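Local coordinates for protein F01G10.3, confirmed by transcript evidence (Caenorhabditis elegans, PDB 3K6J) that probably oxidises (3S)-3-hydroxyacyl-CoA with NAD+, as the dehydrogenase part of a multifunctional enzyme, and holds a bound zinc ion, at residues 311-316 against 320-325; 250-255 against 337-342; 35-40 against 214-219; 50-55 against 157-162. All coordinates share one frame; numbering follows the deposited sequence.

Interaction 1: residues 311-316 against 320-325; sequences YGRKTN and YKYDDK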
loop_
_atom_site.group_PDB
_atom_site.type_symbol
_atom_site.label_atom_id
_atom_site.label_comp_id
_atom_site.label_asym_id
_atom_site.label_seq_id
_atom_site.Cartn_x
_atom_site.Cartn_y
_atom_site.Cartn_z
ATOM N N TYR A 311 11.316 18.966 0.774
ATOM C CA TYR A 311 10.755 17.686 1.210
ATOM C C TYR A 311 9.473 17.314 0.475
ATOM O O TYR A 311 8.932 16.222 0.663
ATOM C CB TYR A 311 10.514 17.681 2.729
ATOM C CG TYR A 311 11.776 17.790 3.571
ATOM C CD1 TYR A 311 12.978 17.201 3.159
ATOM C CD2 TYR A 311 11.760 18.461 4.794
ATOM C CE1 TYR A 311 14.129 17.300 3.933
ATOM C CE2 TYR A 311 12.908 18.561 5.577
ATOM C CZ TYR A 311 14.083 17.981 5.143
ATOM O OH TYR A 311 15.208 18.081 5.923
ATOM N N GLY A 312 8.992 18.230 -0.358
ATOM C CA GLY A 312 7.792 17.992 -1.129
ATOM C C GLY A 312 6.730 19.004 -0.810
ATOM O O GLY A 312 7.006 20.196 -0.691
ATOM N N ARG A 313 5.508 18.514 -0.659
ATOM C CA ARG A 313 4.356 19.365 -0.469
ATOM C C ARG A 313 4.377 20.110 0.852
ATOM O O ARG A 313 3.909 21.243 0.929
ATOM C CB ARG A 313 3.088 18.539 -0.590
ATOM C CG ARG A 313 2.765 18.212 -2.014
ATOM C CD ARG A 313 1.380 17.645 -2.149
ATOM N NE ARG A 313 1.020 17.546 -3.555
ATOM C CZ ARG A 313 0.301 18.448 -4.214
ATOM N NH1 ARG A 313 -0.150 19.534 -3.585
ATOM N NH2 ARG A 313 0.031 18.262 -5.500
ATOM N N LYS A 314 4.924 19.469 1.880
ATOM C CA LYS A 314 4.942 20.027 3.229
ATOM C C LYS A 314 5.868 21.244 3.324
ATOM O O LYS A 314 5.645 22.126 4.155
ATOM C CB LYS A 314 5.331 18.957 4.258
ATOM C CG LYS A 314 6.798 18.529 4.220
ATOM C CD LYS A 314 7.022 17.206 4.938
ATOM C CE LYS A 314 6.818 17.322 6.447
ATOM N NZ LYS A 314 6.959 15.993 7.093
ATOM N N THR A 315 6.889 21.274 2.464
ATOM C CA THR A 315 7.825 22.393 2.376
ATOM C C THR A 315 7.574 23.227 1.132
ATOM O O THR A 315 8.380 24.089 0.791
ATOM C CB THR A 315 9.309 21.932 2.383
ATOM O OG1 THR A 315 9.512 20.878 1.426
ATOM C CG2 THR A 315 9.710 21.453 3.776
ATOM N N ASN A 316 6.451 22.958 0.460
ATOM C CA ASN A 316 6.043 23.658 -0.780
ATOM C C ASN A 316 7.023 23.560 -1.966
ATOM O O ASN A 316 6.773 24.102 -3.048
ATOM C CB ASN A 316 5.650 25.113 -0.488
ATOM C CG ASN A 316 4.238 25.234 0.054
ATOM O OD1 ASN A 316 4.026 25.261 1.266
ATOM N ND2 ASN A 316 3.261 25.290 -0.842
ATOM N N TYR A 320 9.115 19.021 -7.302
ATOM C CA TYR A 320 8.317 20.040 -7.962
ATOM C C TYR A 320 8.267 21.296 -7.090
ATOM O O TYR A 320 8.975 21.391 -6.089
ATOM C CB TYR A 320 6.905 19.512 -8.235
ATOM C CG TYR A 320 6.844 18.383 -9.250
ATOM C CD1 TYR A 320 6.523 18.640 -10.585
ATOM C CD2 TYR A 320 7.107 17.054 -8.880
ATOM C CE1 TYR A 320 6.462 17.605 -11.527
ATOM C CE2 TYR A 320 7.046 16.021 -9.817
ATOM C CZ TYR A 320 6.719 16.307 -11.134
ATOM O OH TYR A 320 6.649 15.308 -12.065
ATOM N N LYS A 321 7.443 22.261 -7.480
ATOM C CA LYS A 321 7.122 23.376 -6.601
ATOM C C LYS A 321 5.613 23.510 -6.440
ATOM O O LYS A 321 4.834 23.232 -7.360
ATOM C CB LYS A 321 7.767 24.697 -7.065
ATOM C CG LYS A 321 7.523 25.074 -8.529
ATOM C CD LYS A 321 7.870 26.531 -8.832
ATOM C CE LYS A 321 6.615 27.401 -8.905
ATOM N NZ LYS A 321 6.875 28.676 -9.631
ATOM N N TYR A 322 5.217 23.926 -5.248
ATOM C CA TYR A 322 3.822 23.970 -4.875
ATOM C C TYR A 322 3.488 25.370 -4.379
ATOM O O TYR A 322 3.874 25.779 -3.276
ATOM C CB TYR A 322 3.530 22.876 -3.839
ATOM C CG TYR A 322 3.970 21.506 -4.332
ATOM C CD1 TYR A 322 3.131 20.734 -5.139
ATOM C CD2 TYR A 322 5.240 21.010 -4.034
ATOM C CE1 TYR A 322 3.533 19.493 -5.618
ATOM C CE2 TYR A 322 5.655 19.776 -4.513
ATOM C CZ TYR A 322 4.791 19.024 -5.303
ATOM O OH TYR A 322 5.182 17.804 -5.775
ATOM N N ASP A 323 2.795 26.109 -5.236
ATOM C CA ASP A 323 2.419 27.490 -4.971
ATOM C C ASP A 323 1.420 27.588 -3.801
ATOM O O ASP A 323 0.673 26.638 -3.521
ATOM C CB ASP A 323 1.875 28.119 -6.266
ATOM C CG ASP A 323 0.592 28.888 -6.055
ATOM O OD1 ASP A 323 -0.467 28.404 -6.520
ATOM O OD2 ASP A 323 0.641 29.962 -5.411
ATOM N N ASP A 324 1.433 28.736 -3.115
ATOM C CA ASP A 324 0.486 29.015 -2.031
ATOM C C ASP A 324 -0.854 29.536 -2.538
ATOM O O ASP A 324 -0.961 30.689 -2.972
ATOM C CB ASP A 324 1.093 29.981 -1.006
ATOM C CG ASP A 324 1.763 29.257 0.153
ATOM O OD1 ASP A 324 2.679 28.433 -0.091
ATOM O OD2 ASP A 324 1.364 29.518 1.311
ATOM N N LYS A 325 -1.852 28.654 -2.513
ATOM C CA LYS A 325 -3.266 28.983 -2.717
ATOM C C LYS A 325 -4.066 27.679 -2.619
ATOM O O LYS A 325 -4.468 27.284 -1.518
ATOM C CB LYS A 325 -3.518 29.713 -4.044
ATOM C CG LYS A 325 -4.687 30.700 -3.974
ATOM C CD LYS A 325 -4.457 31.922 -4.857
ATOM C CE LYS A 325 -5.359 33.059 -4.437
ATOM N NZ LYS A 325 -5.490 34.048 -5.528
HETATM O O HOH W 1 3.217 15.751 -5.200
#

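Interaction 2: residues 250-255 against 337-342; sequences KLMYEY and QIIRRV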
loop_
_atom_site.group_PDB
_atom_site.type_symbol
_atom_site.label_atom_id
_atom_site.label_comp_id
_atom_site.label_asym_id
_atom_site.label_seq_id
_atom_site.Cartn_x
_atom_site.Cartn_y
_atom_site.Cartn_z
ATOM N N LYS A 250 18.602 7.366 -10.345
ATOM C CA LYS A 250 19.709 7.239 -11.294
ATOM C C LYS A 250 19.386 7.947 -12.610
ATOM O O LYS A 250 20.280 8.525 -13.237
ATOM C CB LYS A 250 20.061 5.784 -11.564
ATOM C CG LYS A 250 20.894 5.105 -10.491
ATOM C CD LYS A 250 21.047 3.608 -10.807
ATOM C CE LYS A 250 21.655 2.834 -9.645
ATOM N NZ LYS A 250 21.535 1.365 -9.886
ATOM N N LEU A 251 18.113 7.918 -13.011
ATOM C CA LEU A 251 17.686 8.576 -14.234
ATOM C C LEU A 251 17.963 10.078 -14.194
ATOM O O LEU A 251 18.158 10.711 -15.238
ATOM C CB LEU A 251 16.199 8.321 -14.497
ATOM C CG LEU A 251 15.817 6.906 -14.944
ATOM C CD1 LEU A 251 14.296 6.726 -14.939
ATOM C CD2 LEU A 251 16.415 6.537 -16.307
ATOM N N MET A 252 17.974 10.637 -12.985
ATOM C CA MET A 252 18.219 12.059 -12.797
ATOM C C MET A 252 19.711 12.386 -12.749
ATOM O O MET A 252 20.170 13.245 -13.506
ATOM C CB MET A 252 17.509 12.593 -11.542
ATOM C CG MET A 252 16.001 12.767 -11.685
ATOM S SD MET A 252 15.264 13.460 -10.202
ATOM C CE MET A 252 15.843 12.309 -8.949
ATOM N N TYR A 253 20.466 11.711 -11.882
ATOM C CA TYR A 253 21.875 12.064 -11.703
ATOM C C TYR A 253 22.865 11.452 -12.694
ATOM O O TYR A 253 23.899 12.058 -12.959
ATOM C CB TYR A 253 22.356 11.925 -10.249
ATOM C CG TYR A 253 22.319 10.542 -9.660
ATOM C CD1 TYR A 253 21.309 10.180 -8.767
ATOM C CD2 TYR A 253 23.302 9.600 -9.967
ATOM C CE1 TYR A 253 21.267 8.917 -8.203
ATOM C CE2 TYR A 253 23.266 8.323 -9.413
ATOM C CZ TYR A 253 22.242 7.995 -8.528
ATOM O OH TYR A 253 22.191 6.736 -7.970
ATOM N N GLU A 254 22.563 10.263 -13.226
ATOM C CA GLU A 254 23.438 9.618 -14.209
ATOM C C GLU A 254 23.041 9.960 -15.637
ATOM O O GLU A 254 23.901 10.023 -16.534
ATOM C CB GLU A 254 23.467 8.103 -14.032
ATOM C CG GLU A 254 24.438 7.625 -12.969
ATOM C CD GLU A 254 24.242 6.165 -12.646
ATOM O OE1 GLU A 254 24.479 5.778 -11.480
ATOM O OE2 GLU A 254 23.835 5.400 -13.555
ATOM N N TYR A 255 21.743 10.164 -15.847
ATOM C CA TYR A 255 21.213 10.585 -17.137
ATOM C C TYR A 255 20.656 11.965 -16.887
ATOM O O TYR A 255 20.772 12.486 -15.779
ATOM C CB TYR A 255 20.151 9.596 -17.637
ATOM C CG TYR A 255 20.653 8.164 -17.655
ATOM C CD1 TYR A 255 21.164 7.600 -18.820
ATOM C CD2 TYR A 255 20.644 7.383 -16.495
ATOM C CE1 TYR A 255 21.640 6.287 -18.836
ATOM C CE2 TYR A 255 21.117 6.076 -16.501
ATOM C CZ TYR A 255 21.616 5.531 -17.673
ATOM O OH TYR A 255 22.089 4.223 -17.681
ATOM N N GLN A 337 18.521 22.790 -12.278
ATOM C CA GLN A 337 19.918 23.188 -12.125
ATOM C C GLN A 337 20.685 22.120 -11.370
ATOM O O GLN A 337 21.784 21.734 -11.785
ATOM C CB GLN A 337 20.048 24.559 -11.441
ATOM C CG GLN A 337 19.864 25.730 -12.399
ATOM C CD GLN A 337 19.715 27.072 -11.699
ATOM O OE1 GLN A 337 18.680 27.362 -11.091
ATOM N NE2 GLN A 337 20.736 27.910 -11.810
ATOM N N ILE A 338 20.096 21.628 -10.281
ATOM C CA ILE A 338 20.669 20.508 -9.533
ATOM C C ILE A 338 20.890 19.298 -10.450
ATOM O O ILE A 338 21.948 18.662 -10.389
ATOM C CB ILE A 338 19.800 20.126 -8.307
ATOM C CG1 ILE A 338 19.514 21.364 -7.450
ATOM C CG2 ILE A 338 20.489 19.048 -7.481
ATOM C CD1 ILE A 338 18.457 21.168 -6.371
ATOM N N ILE A 339 19.905 19.019 -11.314
ATOM C CA ILE A 339 19.937 17.865 -12.240
ATOM C C ILE A 339 21.007 18.037 -13.337
ATOM O O ILE A 339 21.843 17.139 -13.553
ATOM C CB ILE A 339 18.526 17.554 -12.902
ATOM C CG1 ILE A 339 17.384 17.464 -11.874
ATOM C CG2 ILE A 339 18.574 16.277 -13.752
ATOM C CD1 ILE A 339 17.470 16.310 -10.915
ATOM N N ARG A 340 20.983 19.184 -14.021
ATOM C CA ARG A 340 21.988 19.495 -15.049
ATOM C C ARG A 340 23.417 19.418 -14.500
ATOM O O ARG A 340 24.293 18.801 -15.120
ATOM C CB ARG A 340 21.725 20.856 -15.702
ATOM C CG ARG A 340 20.536 20.889 -16.672
ATOM C CD ARG A 340 20.802 20.108 -17.979
ATOM N NE ARG A 340 19.541 19.684 -18.604
ATOM C CZ ARG A 340 19.003 18.463 -18.508
ATOM N NH1 ARG A 340 19.615 17.496 -17.829
ATOM N NH2 ARG A 340 17.848 18.204 -19.104
ATOM N N ARG A 341 23.628 20.003 -13.318
ATOM C CA ARG A 341 24.951 20.084 -12.686
ATOM C C ARG A 341 25.610 18.732 -12.354
ATOM O O ARG A 341 26.832 18.668 -12.203
ATOM C CB ARG A 341 24.882 20.972 -11.439
ATOM C CG ARG A 341 26.212 21.609 -11.017
ATOM C CD ARG A 341 26.014 22.709 -9.966
ATOM N NE ARG A 341 25.361 22.225 -8.745
ATOM C CZ ARG A 341 24.074 22.409 -8.448
ATOM N NH1 ARG A 341 23.281 23.080 -9.279
ATOM N NH2 ARG A 341 23.574 21.921 -7.319
ATOM N N VAL A 342 24.817 17.664 -12.231
ATOM C CA VAL A 342 25.368 16.323 -11.977
ATOM C C VAL A 342 25.123 15.369 -13.150
ATOM O O VAL A 342 24.541 15.748 -14.170
ATOM C CB VAL A 342 24.822 15.685 -10.683
ATOM C CG1 VAL A 342 25.812 14.652 -10.169
ATOM C CG2 VAL A 342 24.559 16.737 -9.608
#

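Interaction 3: residues 35-40 against 214-219; sequences GQWSLP and TAFQAC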
loop_
_atom_site.group_PDB
_atom_site.type_symbol
_atom_site.label_atom_id
_atom_site.label_comp_id
_atom_site.label_asym_id
_atom_site.label_seq_id
_atom_site.Cartn_x
_atom_site.Cartn_y
_atom_site.Cartn_z
ATOM N N GLY A 35 -9.259 -13.819 -4.632
ATOM C CA GLY A 35 -10.606 -14.259 -4.232
ATOM C C GLY A 35 -10.655 -15.763 -4.034
ATOM O O GLY A 35 -11.542 -16.271 -3.334
ATOM N N GLN A 36 -9.692 -16.492 -4.592
ATOM C CA GLN A 36 -9.672 -17.967 -4.388
ATOM C C GLN A 36 -8.808 -18.397 -3.200
ATOM O O GLN A 36 -7.914 -19.237 -3.338
ATOM C CB GLN A 36 -9.242 -18.696 -5.670
ATOM C CG GLN A 36 -10.313 -18.667 -6.766
ATOM C CD GLN A 36 -9.770 -19.044 -8.151
ATOM O OE1 GLN A 36 -9.030 -20.011 -8.307
ATOM N NE2 GLN A 36 -10.125 -18.265 -9.145
ATOM N N TRP A 37 -9.083 -17.812 -2.035
ATOM C CA TRP A 37 -8.181 -17.922 -0.875
ATOM C C TRP A 37 -8.250 -19.280 -0.203
ATOM O O TRP A 37 -9.278 -19.955 -0.240
ATOM C CB TRP A 37 -8.475 -16.802 0.147
ATOM C CG TRP A 37 -9.858 -16.833 0.691
ATOM C CD1 TRP A 37 -10.931 -16.143 0.234
ATOM C CD2 TRP A 37 -10.315 -17.612 1.812
ATOM N NE1 TRP A 37 -12.044 -16.444 0.992
ATOM C CE2 TRP A 37 -11.685 -17.351 1.964
ATOM C CE3 TRP A 37 -9.687 -18.508 2.692
ATOM C CZ2 TRP A 37 -12.459 -17.955 2.959
ATOM C CZ3 TRP A 37 -10.459 -19.117 3.685
ATOM C CH2 TRP A 37 -11.834 -18.832 3.806
ATOM N N SER A 38 -7.155 -19.672 0.428
ATOM C CA SER A 38 -7.151 -20.806 1.331
ATOM C C SER A 38 -6.273 -20.565 2.553
ATOM O O SER A 38 -5.154 -20.050 2.437
ATOM C CB SER A 38 -6.678 -22.094 0.625
ATOM O OG SER A 38 -6.493 -23.131 1.582
ATOM N N LEU A 39 -6.766 -20.993 3.715
ATOM C CA LEU A 39 -5.953 -20.982 4.931
ATOM C C LEU A 39 -4.997 -22.177 4.885
ATOM O O LEU A 39 -5.172 -23.065 4.059
ATOM C CB LEU A 39 -6.864 -21.057 6.170
ATOM C CG LEU A 39 -7.652 -19.822 6.581
ATOM C CD1 LEU A 39 -8.683 -20.194 7.631
ATOM C CD2 LEU A 39 -6.668 -18.804 7.146
ATOM N N PRO A 40 -3.973 -22.200 5.754
ATOM C CA PRO A 40 -2.967 -23.243 5.598
ATOM C C PRO A 40 -3.516 -24.645 5.829
ATOM O O PRO A 40 -4.584 -24.822 6.453
ATOM C CB PRO A 40 -1.950 -22.934 6.709
ATOM C CG PRO A 40 -2.199 -21.552 7.105
ATOM C CD PRO A 40 -3.654 -21.300 6.872
ATOM N N THR A 214 -15.889 -13.739 6.071
ATOM C CA THR A 214 -16.671 -12.566 6.453
ATOM C C THR A 214 -15.875 -11.293 6.163
ATOM O O THR A 214 -16.424 -10.327 5.663
ATOM C CB THR A 214 -17.103 -12.657 7.944
ATOM O OG1 THR A 214 -17.781 -13.896 8.148
ATOM C CG2 THR A 214 -18.024 -11.493 8.370
ATOM N N ALA A 215 -14.567 -11.304 6.455
ATOM C CA ALA A 215 -13.706 -10.136 6.184
ATOM C C ALA A 215 -13.562 -9.906 4.676
ATOM O O ALA A 215 -13.631 -8.758 4.199
ATOM C CB ALA A 215 -12.326 -10.313 6.842
ATOM N N PHE A 216 -13.337 -10.992 3.932
ATOM C CA PHE A 216 -13.254 -10.932 2.477
ATOM C C PHE A 216 -14.454 -10.278 1.812
ATOM O O PHE A 216 -14.290 -9.363 0.999
ATOM C CB PHE A 216 -12.997 -12.312 1.861
ATOM C CG PHE A 216 -11.582 -12.507 1.435
ATOM C CD1 PHE A 216 -10.594 -12.754 2.371
ATOM C CD2 PHE A 216 -11.240 -12.420 0.091
ATOM C CE1 PHE A 216 -9.311 -12.900 1.989
ATOM C CE2 PHE A 216 -9.960 -12.571 -0.307
ATOM C CZ PHE A 216 -8.982 -12.808 0.627
ATOM N N GLN A 217 -15.643 -10.737 2.176
ATOM C CA GLN A 217 -16.882 -10.276 1.562
ATOM C C GLN A 217 -17.098 -8.829 1.941
ATOM O O GLN A 217 -17.523 -8.013 1.113
ATOM C CB GLN A 217 -18.069 -11.150 2.012
ATOM C CG GLN A 217 -19.412 -10.830 1.344
ATOM C CD GLN A 217 -20.508 -11.868 1.663
ATOM O OE1 GLN A 217 -20.533 -12.967 1.085
ATOM N NE2 GLN A 217 -21.423 -11.512 2.570
ATOM N N ALA A 218 -16.784 -8.509 3.194
ATOM C CA ALA A 218 -16.922 -7.134 3.703
ATOM C C ALA A 218 -16.075 -6.142 2.914
ATOM O O ALA A 218 -16.564 -5.103 2.473
ATOM C CB ALA A 218 -16.582 -7.084 5.198
ATOM N N CYS A 219 -14.803 -6.465 2.726
ATOM C CA CYS A 219 -13.921 -5.661 1.879
ATOM C C CYS A 219 -14.437 -5.540 0.440
ATOM O O CYS A 219 -14.368 -4.453 -0.161
ATOM C CB CYS A 219 -12.498 -6.233 1.875
ATOM S SG CYS A 219 -11.612 -6.045 3.449
#

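Interaction 4: residues 50-55 against 157-162; sequences EAYDVN and KSTCIF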
loop_
_atom_site.group_PDB
_atom_site.type_symbol
_atom_site.label_atom_id
_atom_site.label_comp_id
_atom_site.label_asym_id
_atom_site.label_seq_id
_atom_site.Cartn_x
_atom_site.Cartn_y
_atom_site.Cartn_z
ATOM N N GLU A 50 -18.363 -20.222 5.295
ATOM C CA GLU A 50 -19.513 -19.340 5.361
ATOM C C GLU A 50 -19.135 -17.899 5.768
ATOM O O GLU A 50 -18.443 -17.673 6.780
ATOM C CB GLU A 50 -20.567 -19.917 6.331
ATOM C CG GLU A 50 -21.798 -19.005 6.576
ATOM C CD GLU A 50 -22.616 -19.388 7.813
ATOM O OE1 GLU A 50 -22.196 -20.290 8.590
ATOM O OE2 GLU A 50 -23.689 -18.769 8.004
ATOM N N ALA A 51 -19.601 -16.939 4.975
ATOM C CA ALA A 51 -19.514 -15.523 5.313
ATOM C C ALA A 51 -20.827 -15.047 5.910
ATOM O O ALA A 51 -21.888 -15.194 5.284
ATOM C CB ALA A 51 -19.179 -14.695 4.073
ATOM N N TYR A 52 -20.752 -14.482 7.119
ATOM C CA TYR A 52 -21.842 -13.695 7.684
ATOM C C TYR A 52 -21.957 -12.419 6.886
ATOM O O TYR A 52 -20.961 -11.928 6.328
ATOM C CB TYR A 52 -21.562 -13.323 9.148
ATOM C CG TYR A 52 -21.211 -14.489 10.026
ATOM C CD1 TYR A 52 -22.173 -15.461 10.351
ATOM C CD2 TYR A 52 -19.924 -14.629 10.548
ATOM C CE1 TYR A 52 -21.853 -16.556 11.174
ATOM C CE2 TYR A 52 -19.597 -15.711 11.367
ATOM C CZ TYR A 52 -20.575 -16.675 11.679
ATOM O OH TYR A 52 -20.254 -17.753 12.490
ATOM N N ASP A 53 -23.164 -11.879 6.823
ATOM C CA ASP A 53 -23.373 -10.619 6.124
ATOM C C ASP A 53 -22.903 -9.526 7.035
ATOM O O ASP A 53 -23.079 -9.608 8.250
ATOM C CB ASP A 53 -24.842 -10.405 5.765
ATOM C CG ASP A 53 -25.340 -11.385 4.705
ATOM O OD1 ASP A 53 -26.473 -11.863 4.854
ATOM O OD2 ASP A 53 -24.606 -11.683 3.725
ATOM N N VAL A 54 -22.312 -8.490 6.451
ATOM C CA VAL A 54 -21.851 -7.364 7.242
ATOM C C VAL A 54 -22.759 -6.168 6.983
ATOM O O VAL A 54 -22.603 -5.454 5.989
ATOM C CB VAL A 54 -20.327 -7.088 7.016
ATOM C CG1 VAL A 54 -19.939 -5.729 7.499
ATOM C CG2 VAL A 54 -19.496 -8.148 7.749
ATOM N N ASN A 55 -23.730 -5.962 7.871
ATOM C CA ASN A 55 -24.684 -4.838 7.705
ATOM C C ASN A 55 -24.350 -3.630 8.554
ATOM O O ASN A 55 -24.933 -2.558 8.397
ATOM C CB ASN A 55 -26.126 -5.301 8.004
ATOM C CG ASN A 55 -26.701 -6.152 6.881
ATOM O OD1 ASN A 55 -27.069 -7.312 7.084
ATOM N ND2 ASN A 55 -26.741 -5.586 5.680
ATOM N N LYS A 157 -22.611 -9.698 19.677
ATOM C CA LYS A 157 -23.236 -10.957 19.286
ATOM C C LYS A 157 -22.171 -11.959 18.868
ATOM O O LYS A 157 -21.088 -11.569 18.413
ATOM C CB LYS A 157 -24.273 -10.729 18.188
ATOM C CG LYS A 157 -23.754 -10.115 16.899
ATOM C CD LYS A 157 -24.919 -9.623 16.079
ATOM C CE LYS A 157 -24.515 -9.393 14.649
ATOM N NZ LYS A 157 -25.494 -8.531 13.931
ATOM N N SER A 158 -22.464 -13.246 19.048
ATOM C CA SER A 158 -21.443 -14.299 18.917
ATOM C C SER A 158 -20.900 -14.449 17.503
ATOM O O SER A 158 -19.859 -15.085 17.315
ATOM C CB SER A 158 -21.999 -15.646 19.377
ATOM O OG SER A 158 -23.129 -15.987 18.598
ATOM N N THR A 159 -21.592 -13.880 16.514
ATOM C CA THR A 159 -21.126 -13.951 15.121
ATOM C C THR A 159 -20.108 -12.861 14.714
ATOM O O THR A 159 -19.626 -12.862 13.577
ATOM C CB THR A 159 -22.302 -14.002 14.107
ATOM O OG1 THR A 159 -23.249 -12.963 14.380
ATOM C CG2 THR A 159 -23.010 -15.343 14.194
ATOM N N CYS A 160 -19.754 -11.980 15.657
ATOM C CA CYS A 160 -18.997 -10.760 15.364
ATOM C C CYS A 160 -17.537 -11.038 15.081
ATOM O O CYS A 160 -16.844 -11.698 15.863
ATOM C CB CYS A 160 -19.146 -9.724 16.487
ATOM S SG CYS A 160 -18.531 -8.027 16.072
ATOM N N ILE A 161 -17.072 -10.560 13.941
ATOM C CA ILE A 161 -15.687 -10.739 13.607
ATOM C C ILE A 161 -14.926 -9.549 14.152
ATOM O O ILE A 161 -15.320 -8.402 13.949
ATOM C CB ILE A 161 -15.436 -10.915 12.080
ATOM C CG1 ILE A 161 -16.150 -12.158 11.526
ATOM C CG2 ILE A 161 -13.956 -10.991 11.767
ATOM C CD1 ILE A 161 -16.117 -13.423 12.413
ATOM N N PHE A 162 -13.812 -9.849 14.815
ATOM C CA PHE A 162 -12.950 -8.829 15.360
ATOM C C PHE A 162 -11.724 -8.665 14.501
ATOM O O PHE A 162 -10.935 -9.594 14.341
ATOM C CB PHE A 162 -12.538 -9.165 16.803
ATOM C CG PHE A 162 -13.694 -9.272 17.766
ATOM C CD1 PHE A 162 -14.796 -8.469 17.643
ATOM C CD2 PHE A 162 -13.642 -10.154 18.828
ATOM C CE1 PHE A 162 -15.850 -8.558 18.536
ATOM C CE2 PHE A 162 -14.684 -10.243 19.725
ATOM C CZ PHE A 162 -15.788 -9.445 19.578
#

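Interaction 1: residues 311-316 against 320-325
Gly312 brings its carbonyl O to 3.9 Å from CD2 of Tyr322, and its backbone angles (phi 120°) would press a CB against the carbonyl O of the residue before. Next, Arg313 lies across the Tyr322 ring at about a right angle. Its CG sits over the middle of the face, 3.8 Å from the ring centroid, in a CH-pi contact. The chain is extended beyond CG, and this carries the guanidinium over the CE1 side, with the two planes 43° apart. A water joins Arg313 NE to Tyr322 OH, while NH1 goes to Gln327 O and the phenol also bonds Asp280. Asn316 then grips Tyr322 twice: Tyr322 N donates to the Asn316 carbonyl O at 2.7 Å, and Asn316 ND2 donates to Tyr322 O at 2.6 Å, the donor standing above that carbonyl plane. Lys321 forms a salt bridge with Glu330 of the partner strand. The loop thus takes the outer edge of the small antiparallel pair 321-322/329-330, an appendage of the helical C-terminal domain.

Interaction 2: residues 250-255 against 337-342
The C-terminal ends of helices 234-253 and 333-341 meet with CA atoms 6.1 Å apart at Met252 and Ile339 and 5.5 Å apart at Tyr253 and Val342. This is helix-to-helix packing in the helical C-terminal part of the enzyme, without a hydrogen bond between the two segments. Ile339 meets Met252 with both of its branches. With CG1 beside its backbone N (chi1 -50°) and a second bend, CD1 reaches the Met252 side chain, 3.7 Å from SD and 3.8 Å from CB. Ile301 of helix 300-307 touches both Met252 and Ile339 and so joins the same apolar cluster. An alanine at Ile339 would take away CD1 and CG2 and would probably open a gap beside the Met252 thioether and its carbonyl O. Farther along, Tyr253 CB meets Val342 CG1 at 4.4 Å, while the Tyr253 ring folds back over Lys250 CA of its own helix. The other Ile339 branch turns to the backbone, its CG2 lying 3.4 Å from Met252 O.

Interaction 3: residues 35-40 against 214-219
Trp37 and Phe216 form an aromatic pair where the long N-terminal loop crosses helix 209-221 of the NAD-binding domain; the Phe216 side chain is about 13 Å from the bound zinc ion and about 9 Å from the side chain of its ligand Glu200. The indole leads with its five-membered ring. CD1 stands 3.6 Å above the Phe216 plane, over the middle of the phenyl ring, nearly equidistant from the ring carbons, and NE1 lies 4.0 Å from Phe216 CG. The pair meets obliquely, planes inclined at 33° and centroids 4.3 Å apart. Trp37 takes the crowded position, CG between its backbone N and carbonyl carbon: chi1 61° sets the indole toward the helix, and chi2 -94° turns its CD1 edge to the phenyl.

Helix 209-221 is the crossover of a beta-alpha-beta unit, linking the neighbouring parallel strands 198-202 and 225-229 of the Rossmann-type sheet. Phe216 touches both strands, at Ile201 and Pro226, while Trp37 rests on Leu228 and on Ile212 and Ala213 of the helix. Backbone bonding to His46 fixes the loop at Trp37. The backbone N of Leu39 lies at the indole's edge, in its plane. On the phenyl side, Gly35 CA comes to 4.3 Å from Phe216 CE2.

Interaction 4: residues 50-55 against 157-162
Tyr52 lays the face of its ring against Thr159, so the loop that runs into strand 56-60 packs on the type I turn, Lys157 to Cys160, that opens strand 161-164 of the Rossmann-type sheet. Thr159 CB sits almost straight above the middle of the ring, 3.9 Å from the centroid and 9° off the normal, a CH-pi contact. Its methyl CG2 leans over one side of the phenol, 3.5 Å from CE1. On the same face but across the ring, the carbonyl O of Thr159 lies 3.5 Å from CD2. The threonine torsion explains this: OG1 sits between the backbone N and the carbonyl carbon (chi1 50°), which leaves CG2 anti to the carbonyl carbon and lowers it onto the ring, with OG1 farther from the ring plane.

The loop is pinned just behind the ring, where Tyr52 N bonds Thr214 OG1 of helix 209-221. Asp132 ties both segments farther on, accepting from Asn55 N and forming a salt bridge with Lys157. Replacing Tyr52 by a serine would remove the ring and would probably leave Thr159 without the face it rests on and Ile161 CD1 without the ring edge. Where Thr159 covers the face, Ile161 comes at the edge: its CD1 lies near the ring plane, 4.3 Å from Tyr52 CE2.

Overall arrangement
The four contacts fall into two pairs on opposite sides of the chain's centre. Interactions 3 and 4, with centres 13 Å apart, both fasten the loop before strand 56-60 to the Rossmann-type domain, and they touch each other through Thr214 and Tyr52. Both rest on aromatic faces, but interaction 3 is buried between loop, helix and sheet, whereas interaction 4 lies farther out and is only partly buried. Interactions 1 and 2, also only partly buried, belong to the helical C-terminal part, 21 Å apart between centres, and do not touch. Interaction 2 is apolar and joins helix ends distant in sequence; interaction 1, local in sequence, adds hydrogen bonds and a bridging water.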